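Local atomic coordinates of DUF1896 domain-containing protein (Porphyromonas gingivalis, PDB entry 2APL), a protein that is of unknown function, an all-helical member of the DUF1896 family built as a single chain of seven helices. Residues T77-F86 / L130-V139; R37-A48 / A58-Q68. All coordinates share one frame; numbering follows the deposited sequence.

Interaction 1 of 2, residues T77-F86 / L130-V139; sequences TLVSVLEREF and LYTELTGTIV
Val81 and Tyr131 interlock where helices 77-85 and 130-139 cross at -67°, their axes 10.1 Å apart at closest approach. Each is a knob in a hole of the other helix: Val81 sits among Tyr131, Leu134, Thr135 and Ile138, and Tyr131 among Ser80, Val81, Arg84 and Glu85. Val81 turns its two methyls to different partners, CG2 making a CH-pi contact over one face of the Tyr131 ring, 3.8 Å from the centroid, while CG1 meets Ile138 CD1. A second CH-pi contact reverses the roles of the two segments, Ile138 CG2 lying over a face of the ring of Phe86, just past the helix end, at 3.7 Å from its centroid. Val139 CG2 borders the same ring at its edge, 3.7 Å from Phe86 CZ. At the other end the packing is tight, with Thr77 CG2 and Leu134 CD1 3.5 Å apart.

The polar contacts gather on one flank. Tyr131 points its ring at the other helix because chi1 (-175°) sets CG opposite the backbone N, and its OH donates to Glu85 OE2 in a very short bond of 2.5 Å. Glu85 is bent at chi2 (-57°), which brings OE2 to the ring's edge, in its plane, while the carboxylate plane stands nearly at right angles to the ring plane. The aliphatic part of Arg84 packs against the same hydroxyl. Thr135 OG1, beside Val81 CG1, is held by Tyr131 O.

Beyond the pair, Leu134 also rests on Val111 and Phe112 of helix 106-112, while Leu78 and Leu82 turn to Leu103 and Pro95 of helix 94-103.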
loop_
_atom_site.group_PDB
_atom_site.type_symbol
_atom_site.label_atom_id
_atom_site.label_comp_id
_atom_site.label_asym_id
_atom_site.label_seq_id
_atom_site.Cartn_x
_atom_site.Cartn_y
_atom_site.Cartn_z
ATOM N N THR A 77 4.755 5.936 1.762
ATOM C CA THR A 77 4.894 7.205 2.477
ATOM C C THR A 77 6.347 7.358 3.050
ATOM O O THR A 77 6.990 8.427 2.920
ATOM C CB THR A 77 3.851 7.309 3.619
ATOM O OG1 THR A 77 2.554 7.292 3.057
ATOM C CG2 THR A 77 3.992 8.654 4.412
ATOM N N LEU A 78 6.865 6.269 3.622
ATOM C CA LEU A 78 8.245 6.278 4.160
ATOM C C LEU A 78 9.264 6.466 3.037
ATOM O O LEU A 78 10.203 7.256 3.181
ATOM C CB LEU A 78 8.524 4.973 4.923
ATOM C CG LEU A 78 7.754 4.881 6.238
ATOM C CD1 LEU A 78 7.805 3.450 6.746
ATOM C CD2 LEU A 78 8.322 5.848 7.294
ATOM N N VAL A 79 9.052 5.764 1.923
ATOM C CA VAL A 79 9.965 5.863 0.759
ATOM C C VAL A 79 10.021 7.308 0.266
ATOM O O VAL A 79 11.081 7.848 0.024
ATOM C CB VAL A 79 9.553 4.875 -0.380
ATOM C CG1 VAL A 79 10.210 5.227 -1.674
ATOM C CG2 VAL A 79 9.904 3.448 0.007
ATOM N N SER A 80 8.853 7.928 0.132
ATOM C CA SER A 80 8.742 9.321 -0.315
ATOM C C SER A 80 9.391 10.327 0.664
ATOM O O SER A 80 10.142 11.230 0.253
ATOM C CB SER A 80 7.258 9.667 -0.557
ATOM O OG SER A 80 7.091 11.058 -0.811
ATOM N N VAL A 81 9.106 10.173 1.948
ATOM C CA VAL A 81 9.756 10.994 2.961
ATOM C C VAL A 81 11.259 10.890 2.817
ATOM O O VAL A 81 11.950 11.920 2.786
ATOM C CB VAL A 81 9.319 10.681 4.402
ATOM C CG1 VAL A 81 10.291 11.352 5.445
ATOM C CG2 VAL A 81 7.951 11.180 4.624
ATOM N N LEU A 82 11.763 9.663 2.744
ATOM C CA LEU A 82 13.227 9.406 2.593
ATOM C C LEU A 82 13.840 9.958 1.316
ATOM O O LEU A 82 14.967 10.516 1.363
ATOM C CB LEU A 82 13.579 7.906 2.776
ATOM C CG LEU A 82 13.300 7.251 4.169
ATOM C CD1 LEU A 82 13.267 5.734 3.982
ATOM C CD2 LEU A 82 14.326 7.672 5.232
ATOM N N GLU A 83 13.111 9.852 0.193
ATOM C CA GLU A 83 13.557 10.429 -1.075
ATOM C C GLU A 83 13.470 11.948 -1.105
ATOM O O GLU A 83 14.359 12.610 -1.653
ATOM C CB GLU A 83 12.756 9.857 -2.248
ATOM C CG GLU A 83 12.814 8.340 -2.362
ATOM C CD GLU A 83 12.144 7.801 -3.592
ATOM O OE1 GLU A 83 12.684 6.812 -4.130
ATOM O OE2 GLU A 83 11.110 8.361 -4.030
ATOM N N ARG A 84 12.412 12.524 -0.533
ATOM C CA ARG A 84 12.215 13.978 -0.633
ATOM C C ARG A 84 13.024 14.770 0.376
ATOM O O ARG A 84 13.470 15.886 0.089
ATOM C CB ARG A 84 10.739 14.344 -0.490
ATOM C CG ARG A 84 9.863 14.091 -1.732
ATOM C CD ARG A 84 8.422 14.354 -1.334
ATOM N NE ARG A 84 7.524 14.568 -2.462
ATOM C CZ ARG A 84 6.193 14.610 -2.369
ATOM N NH1 ARG A 84 5.595 14.451 -1.179
ATOM N NH2 ARG A 84 5.455 14.808 -3.467
ATOM N N GLU A 85 13.220 14.179 1.550
ATOM C CA GLU A 85 13.735 14.905 2.686
ATOM C C GLU A 85 15.137 14.462 3.102
ATOM O O GLU A 85 15.826 15.186 3.804
ATOM C CB GLU A 85 12.753 14.795 3.883
ATOM C CG GLU A 85 11.272 15.101 3.545
ATOM C CD GLU A 85 11.044 16.490 2.945
ATOM O OE1 GLU A 85 11.725 17.434 3.357
ATOM O OE2 GLU A 85 10.184 16.642 2.048
ATOM N N PHE A 86 15.550 13.271 2.708
ATOM C CA PHE A 86 16.824 12.725 3.198
ATOM C C PHE A 86 17.734 12.266 2.044
ATOM O O PHE A 86 18.604 11.409 2.210
ATOM C CB PHE A 86 16.556 11.593 4.201
ATOM C CG PHE A 86 15.825 12.061 5.440
ATOM C CD1 PHE A 86 16.526 12.678 6.474
ATOM C CD2 PHE A 86 14.430 11.918 5.543
ATOM C CE1 PHE A 86 15.882 13.157 7.563
ATOM C CE2 PHE A 86 13.762 12.413 6.662
ATOM C CZ PHE A 86 14.491 13.001 7.679
ATOM N N LEU A 130 1.033 14.102 9.244
ATOM C CA LEU A 130 1.729 12.830 9.212
ATOM C C LEU A 130 3.143 12.971 8.613
ATOM O O LEU A 130 4.123 12.585 9.238
ATOM C CB LEU A 130 0.902 11.774 8.418
ATOM C CG LEU A 130 1.615 10.437 8.267
ATOM C CD1 LEU A 130 1.965 9.806 9.639
ATOM C CD2 LEU A 130 0.781 9.499 7.392
ATOM N N TYR A 131 3.229 13.533 7.411
ATOM C CA TYR A 131 4.493 13.646 6.687
ATOM C C TYR A 131 5.584 14.411 7.460
ATOM O O TYR A 131 6.774 14.006 7.461
ATOM C CB TYR A 131 4.229 14.327 5.355
ATOM C CG TYR A 131 5.404 14.415 4.410
ATOM C CD1 TYR A 131 5.546 13.507 3.362
ATOM C CD2 TYR A 131 6.344 15.433 4.536
ATOM C CE1 TYR A 131 6.624 13.597 2.466
ATOM C CE2 TYR A 131 7.413 15.527 3.680
ATOM C CZ TYR A 131 7.545 14.626 2.638
ATOM O OH TYR A 131 8.616 14.742 1.778
ATOM N N THR A 132 5.171 15.532 8.066
ATOM C CA THR A 132 6.053 16.344 8.862
ATOM C C THR A 132 6.451 15.547 10.089
ATOM O O THR A 132 7.622 15.565 10.503
ATOM C CB THR A 132 5.335 17.645 9.268
ATOM O OG1 THR A 132 5.022 18.369 8.070
ATOM C CG2 THR A 132 6.175 18.498 10.222
ATOM N N GLU A 133 5.494 14.804 10.656
ATOM C CA GLU A 133 5.810 14.114 11.904
ATOM C C GLU A 133 6.820 12.995 11.603
ATOM O O GLU A 133 7.766 12.778 12.373
ATOM C CB GLU A 133 4.532 13.620 12.580
ATOM C CG GLU A 133 4.703 13.124 13.948
ATOM C CD GLU A 133 3.388 12.972 14.715
ATOM O OE1 GLU A 133 2.266 13.121 14.140
ATOM O OE2 GLU A 133 3.491 12.728 15.942
ATOM N N LEU A 134 6.598 12.262 10.507
ATOM C CA LEU A 134 7.548 11.208 10.076
ATOM C C LEU A 134 8.968 11.742 9.778
ATOM O O LEU A 134 9.976 11.127 10.174
ATOM C CB LEU A 134 7.000 10.462 8.843
ATOM C CG LEU A 134 5.786 9.543 9.083
ATOM C CD1 LEU A 134 5.191 9.146 7.663
ATOM C CD2 LEU A 134 6.091 8.304 9.974
ATOM N N THR A 135 9.039 12.889 9.097
ATOM C CA THR A 135 10.306 13.563 8.810
ATOM C C THR A 135 11.059 13.861 10.130
ATOM O O THR A 135 12.244 13.496 10.278
ATOM C CB THR A 135 10.062 14.841 7.957
ATOM O OG1 THR A 135 9.335 14.494 6.747
ATOM C CG2 THR A 135 11.383 15.547 7.610
ATOM N N GLY A 136 10.344 14.451 11.098
ATOM C CA GLY A 136 10.896 14.758 12.402
ATOM C C GLY A 136 11.403 13.570 13.191
ATOM O O GLY A 136 12.454 13.640 13.857
ATOM N N THR A 137 10.660 12.478 13.120
ATOM C CA THR A 137 11.057 11.224 13.719
ATOM C C THR A 137 12.361 10.669 13.116
ATOM O O THR A 137 13.275 10.250 13.842
ATOM C CB THR A 137 9.907 10.180 13.583
ATOM O OG1 THR A 137 8.736 10.688 14.285
ATOM C CG2 THR A 137 10.321 8.813 14.145
ATOM N N ILE A 138 12.434 10.627 11.802
ATOM C CA ILE A 138 13.669 10.187 11.142
ATOM C C ILE A 138 14.867 11.086 11.457
ATOM O O ILE A 138 15.976 10.588 11.740
ATOM C CB ILE A 138 13.447 9.978 9.608
ATOM C CG1 ILE A 138 12.426 8.835 9.430
ATOM C CG2 ILE A 138 14.774 9.620 8.850
ATOM C CD1 ILE A 138 11.762 8.817 7.960
ATOM N N VAL A 139 14.656 12.401 11.464
ATOM C CA VAL A 139 15.711 13.309 11.969
ATOM C C VAL A 139 16.183 12.870 13.367
ATOM O O VAL A 139 17.376 12.847 13.638
ATOM C CB VAL A 139 15.251 14.801 11.968
ATOM C CG1 VAL A 139 16.243 15.690 12.720
ATOM C CG2 VAL A 139 15.092 15.285 10.530
#

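Interaction 2 of 2, residues R37-A48 / A58-Q68; sequences RSDEALTAYCDA and AESMASEVLYQ
Ala41, Ala44 and Ala48 face Ala58 and Ala62, and these small side chains let two nearly antiparallel helices (154°) close to 8.1 Å between axes, an alanine-lined interface. Its backbones come near enough for Ala62 CB to lie 3.3 Å from Ala41 O. Ala48 CB meets Ala58 CB at 3.6 Å and also touches the selenium of Met61, a selenomethionine. Larger groups close the sides: Leu66 CD1 packs on Ala41 CB at 3.5 Å, Val65 CG2 on Ala44 CB, and the Tyr45 ring brings CD1 to Ala58 CB, while its OH is hydrogen-bonded to His55 ND1.

At the polar edge, Arg37 curls over the last turn around Leu66 and the Gln68 that follows. Bends at chi2 (59°) and chi3 (68°) carry its guanidinium there, where NH1 donates to two backbone carbonyls: to Leu66 O (2.9 Å), with NH1 above that carbonyl's plane and off its lone pairs, and to Gln68 O (2.9 Å), in plane and on a lone pair. A water accepts from Arg37 NH2 and donates to Gln68 O, so that oxygen is gripped twice. Helix 3-23 lies alongside, Leu16 against Arg37, Phe12 against Ala62 and Lys15 against Tyr67.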
loop_
_atom_site.group_PDB
_atom_site.type_symbol
_atom_site.label_atom_id
_atom_site.label_comp_id
_atom_site.label_asym_id
_atom_site.label_seq_id
_atom_site.Cartn_x
_atom_site.Cartn_y
_atom_site.Cartn_z
ATOM N N ARG A 37 -9.353 -11.754 -1.338
ATOM C CA ARG A 37 -9.638 -10.526 -2.049
ATOM C C ARG A 37 -9.838 -10.742 -3.592
ATOM O O ARG A 37 -10.751 -10.158 -4.196
ATOM C CB ARG A 37 -8.528 -9.498 -1.768
ATOM C CG ARG A 37 -8.727 -8.138 -2.425
ATOM C CD ARG A 37 -10.055 -7.520 -1.958
ATOM N NE ARG A 37 -10.102 -7.123 -0.559
ATOM C CZ ARG A 37 -9.708 -5.943 -0.094
ATOM N NH1 ARG A 37 -9.136 -5.041 -0.899
ATOM N NH2 ARG A 37 -9.876 -5.673 1.195
ATOM N N SER A 38 -9.041 -11.604 -4.194
ATOM C CA SER A 38 -9.248 -11.968 -5.593
ATOM C C SER A 38 -10.646 -12.616 -5.853
ATOM O O SER A 38 -11.281 -12.308 -6.861
ATOM C CB SER A 38 -8.105 -12.861 -6.079
ATOM O OG SER A 38 -6.870 -12.132 -5.940
ATOM N N ASP A 39 -11.058 -13.536 -4.967
ATOM C CA ASP A 39 -12.392 -14.129 -4.950
ATOM C C ASP A 39 -13.498 -13.062 -4.846
ATOM O O ASP A 39 -14.482 -13.122 -5.598
ATOM C CB ASP A 39 -12.553 -15.088 -3.750
ATOM C CG ASP A 39 -11.918 -16.464 -3.979
ATOM O OD1 ASP A 39 -11.356 -16.683 -5.071
ATOM O OD2 ASP A 39 -11.998 -17.351 -3.058
ATOM N N GLU A 40 -13.337 -12.091 -3.931
ATOM C CA GLU A 40 -14.281 -10.984 -3.850
ATOM C C GLU A 40 -14.414 -10.167 -5.132
ATOM O O GLU A 40 -15.545 -9.731 -5.470
ATOM C CB GLU A 40 -13.947 -9.980 -2.718
ATOM C CG GLU A 40 -13.927 -10.530 -1.358
ATOM C CD GLU A 40 -13.453 -9.506 -0.331
ATOM O OE1 GLU A 40 -13.723 -8.246 -0.462
ATOM O OE2 GLU A 40 -12.826 -9.995 0.638
ATOM N N ALA A 41 -13.272 -9.825 -5.754
ATOM C CA ALA A 41 -13.290 -9.078 -7.006
ATOM C C ALA A 41 -14.017 -9.861 -8.125
ATOM O O ALA A 41 -14.845 -9.313 -8.863
ATOM C CB ALA A 41 -11.844 -8.733 -7.467
ATOM N N LEU A 42 -13.706 -11.144 -8.236
ATOM C CA LEU A 42 -14.449 -12.013 -9.134
ATOM C C LEU A 42 -15.968 -12.025 -8.948
ATOM O O LEU A 42 -16.703 -11.898 -9.925
ATOM C CB LEU A 42 -13.893 -13.430 -9.146
ATOM C CG LEU A 42 -14.662 -14.336 -10.117
ATOM C CD1 LEU A 42 -14.255 -14.112 -11.573
ATOM C CD2 LEU A 42 -14.488 -15.784 -9.669
ATOM N N THR A 43 -16.444 -12.175 -7.720
ATOM C CA THR A 43 -17.866 -12.075 -7.421
ATOM C C THR A 43 -18.454 -10.750 -7.880
ATOM O O THR A 43 -19.592 -10.731 -8.400
ATOM C CB THR A 43 -18.112 -12.267 -5.871
ATOM O OG1 THR A 43 -17.614 -13.561 -5.513
ATOM C CG2 THR A 43 -19.584 -12.140 -5.469
ATOM N N ALA A 44 -17.736 -9.641 -7.635
ATOM C CA ALA A 44 -18.193 -8.318 -8.080
ATOM C C ALA A 44 -18.316 -8.263 -9.623
ATOM O O ALA A 44 -19.287 -7.724 -10.168
ATOM C CB ALA A 44 -17.252 -7.207 -7.582
ATOM N N TYR A 45 -17.320 -8.807 -10.288
ATOM C CA TYR A 45 -17.311 -8.909 -11.749
ATOM C C TYR A 45 -18.498 -9.750 -12.279
ATOM O O TYR A 45 -19.286 -9.293 -13.112
ATOM C CB TYR A 45 -15.983 -9.498 -12.240
ATOM C CG TYR A 45 -15.963 -9.708 -13.752
ATOM C CD1 TYR A 45 -15.537 -8.708 -14.607
ATOM C CD2 TYR A 45 -16.421 -10.880 -14.306
ATOM C CE1 TYR A 45 -15.606 -8.892 -16.016
ATOM C CE2 TYR A 45 -16.499 -11.063 -15.690
ATOM C CZ TYR A 45 -16.064 -10.064 -16.526
ATOM O OH TYR A 45 -16.081 -10.252 -17.899
ATOM N N CYS A 46 -18.636 -10.963 -11.755
ATOM C CA CYS A 46 -19.715 -11.859 -12.178
ATOM C C CYS A 46 -21.107 -11.246 -11.863
ATOM O O CYS A 46 -22.027 -11.280 -12.703
ATOM C CB CYS A 46 -19.533 -13.221 -11.532
ATOM S SG CYS A 46 -18.098 -14.055 -12.072
ATOM N N ASP A 47 -21.246 -10.607 -10.696
ATOM C CA ASP A 47 -22.491 -9.892 -10.362
ATOM C C ASP A 47 -22.806 -8.805 -11.360
ATOM O O ASP A 47 -23.949 -8.686 -11.835
ATOM C CB ASP A 47 -22.478 -9.262 -8.948
ATOM C CG ASP A 47 -22.627 -10.292 -7.818
ATOM O OD1 ASP A 47 -22.877 -11.491 -8.105
ATOM O OD2 ASP A 47 -22.479 -9.876 -6.632
ATOM N N ALA A 48 -21.812 -7.971 -11.657
ATOM C CA ALA A 48 -22.013 -6.857 -12.579
ATOM C C ALA A 48 -22.465 -7.353 -13.961
ATOM O O ALA A 48 -23.478 -6.873 -14.507
ATOM C CB ALA A 48 -20.760 -6.016 -12.700
ATOM N N ALA A 58 -17.659 -3.999 -15.660
ATOM C CA ALA A 58 -17.596 -5.010 -14.608
ATOM C C ALA A 58 -16.140 -5.114 -14.061
ATOM O O ALA A 58 -15.909 -5.176 -12.832
ATOM C CB ALA A 58 -18.127 -6.415 -15.137
ATOM N N GLU A 59 -15.167 -5.096 -14.980
ATOM C CA GLU A 59 -13.771 -5.168 -14.607
ATOM C C GLU A 59 -13.311 -3.954 -13.793
ATOM O O GLU A 59 -12.495 -4.085 -12.866
ATOM C CB GLU A 59 -12.902 -5.318 -15.853
ATOM C CG GLU A 59 -11.879 -6.408 -15.653
ATOM C CD GLU A 59 -11.214 -6.919 -16.938
ATOM O OE1 GLU A 59 -10.718 -6.071 -17.734
ATOM O OE2 GLU A 59 -11.160 -8.173 -17.106
ATOM N N SER A 60 -13.810 -2.792 -14.184
ATOM C CA SER A 60 -13.505 -1.526 -13.523
ATOM C C SER A 60 -14.022 -1.546 -12.087
ATOM O O SER A 60 -13.287 -1.278 -11.145
ATOM C CB SER A 60 -14.161 -0.387 -14.301
ATOM O OG SER A 60 -13.883 0.873 -13.710
HETATM N N MSE A 61 -15.289 -1.890 -11.911
HETATM C CA MSE A 61 -15.800 -1.922 -10.556
HETATM C C MSE A 61 -15.215 -3.083 -9.706
HETATM O O MSE A 61 -15.036 -2.919 -8.520
HETATM C CB MSE A 61 -17.338 -1.840 -10.535
HETATM C CG MSE A 61 -18.035 -3.139 -10.810
HETATM SE SE MSE A 61 -20.020 -2.779 -10.950
HETATM C CE MSE A 61 -20.051 -1.983 -12.830
ATOM N N ALA A 62 -14.936 -4.236 -10.309
ATOM C CA ALA A 62 -14.182 -5.316 -9.641
ATOM C C ALA A 62 -12.755 -4.894 -9.182
ATOM O O ALA A 62 -12.281 -5.324 -8.121
ATOM C CB ALA A 62 -14.086 -6.524 -10.525
ATOM N N SER A 63 -12.078 -4.086 -10.005
ATOM C CA SER A 63 -10.792 -3.532 -9.643
ATOM C C SER A 63 -10.891 -2.580 -8.455
ATOM O O SER A 63 -9.998 -2.603 -7.608
ATOM C CB SER A 63 -10.145 -2.870 -10.850
ATOM O OG SER A 63 -9.887 -3.912 -11.787
ATOM N N GLU A 64 -11.985 -1.798 -8.360
ATOM C CA GLU A 64 -12.189 -0.905 -7.191
ATOM C C GLU A 64 -12.327 -1.760 -5.926
ATOM O O GLU A 64 -11.767 -1.399 -4.872
ATOM C CB GLU A 64 -13.438 -0.014 -7.352
ATOM C CG GLU A 64 -13.496 0.687 -8.707
ATOM C CD GLU A 64 -13.220 2.172 -8.649
ATOM O OE1 GLU A 64 -12.199 2.560 -8.002
ATOM O OE2 GLU A 64 -14.024 2.950 -9.257
ATOM N N VAL A 65 -13.031 -2.907 -6.060
ATOM C CA VAL A 65 -13.161 -3.921 -4.995
ATOM C C VAL A 65 -11.788 -4.521 -4.604
ATOM O O VAL A 65 -11.408 -4.619 -3.404
ATOM C CB VAL A 65 -14.179 -5.051 -5.416
ATOM C CG1 VAL A 65 -14.231 -6.182 -4.390
ATOM C CG2 VAL A 65 -15.648 -4.409 -5.465
ATOM N N LEU A 66 -11.058 -4.894 -5.635
ATOM C CA LEU A 66 -9.718 -5.454 -5.440
ATOM C C LEU A 66 -8.818 -4.564 -4.554
ATOM O O LEU A 66 -8.144 -5.047 -3.643
ATOM C CB LEU A 66 -9.094 -5.659 -6.820
ATOM C CG LEU A 66 -7.930 -6.630 -6.929
ATOM C CD1 LEU A 66 -8.493 -8.064 -6.691
ATOM C CD2 LEU A 66 -7.252 -6.481 -8.319
ATOM N N TYR A 67 -8.842 -3.261 -4.827
ATOM C CA TYR A 67 -7.941 -2.269 -4.235
ATOM C C TYR A 67 -8.475 -1.528 -3.028
ATOM O O TYR A 67 -7.746 -0.736 -2.397
ATOM C CB TYR A 67 -7.530 -1.252 -5.307
ATOM C CG TYR A 67 -6.714 -1.828 -6.470
ATOM C CD1 TYR A 67 -5.665 -2.730 -6.251
ATOM C CD2 TYR A 67 -7.000 -1.467 -7.789
ATOM C CE1 TYR A 67 -4.917 -3.269 -7.333
ATOM C CE2 TYR A 67 -6.264 -2.002 -8.872
ATOM C CZ TYR A 67 -5.204 -2.865 -8.620
ATOM O OH TYR A 67 -4.474 -3.351 -9.687
ATOM N N GLN A 68 -9.739 -1.790 -2.707
ATOM C CA GLN A 68 -10.428 -1.167 -1.596
ATOM C C GLN A 68 -9.611 -1.214 -0.277
ATOM O O GLN A 68 -9.191 -2.286 0.140
ATOM C CB GLN A 68 -11.763 -1.910 -1.418
ATOM C CG GLN A 68 -12.212 -2.008 -0.014
ATOM C CD GLN A 68 -12.776 -0.741 0.363
ATOM O OE1 GLN A 68 -13.448 -0.118 -0.473
ATOM N NE2 GLN A 68 -12.500 -0.276 1.606
HETATM O O HOH W 1 -8.516 -3.512 2.613
#

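How the interactions relate
The two contacts lie on opposite sides of the chain's centre, about 34 Å apart between centres and about 14 Å between nearest atoms. They come in series: interaction 2 joins the consecutive helices 31-51 and 55-67 and is complete before interaction 1 begins on the next helix, 74-85. Interaction 1 instead brings that helix to 126-143, with helices 94-103 and 106-112 between them in sequence. No helix is shared, and the link between helices 55-67 and 74-85 carries the chain from one contact to the other. The example illustrates an elongated all-helical fold assembled from separate helix pairings, one between sequence neighbours and one between distant helices.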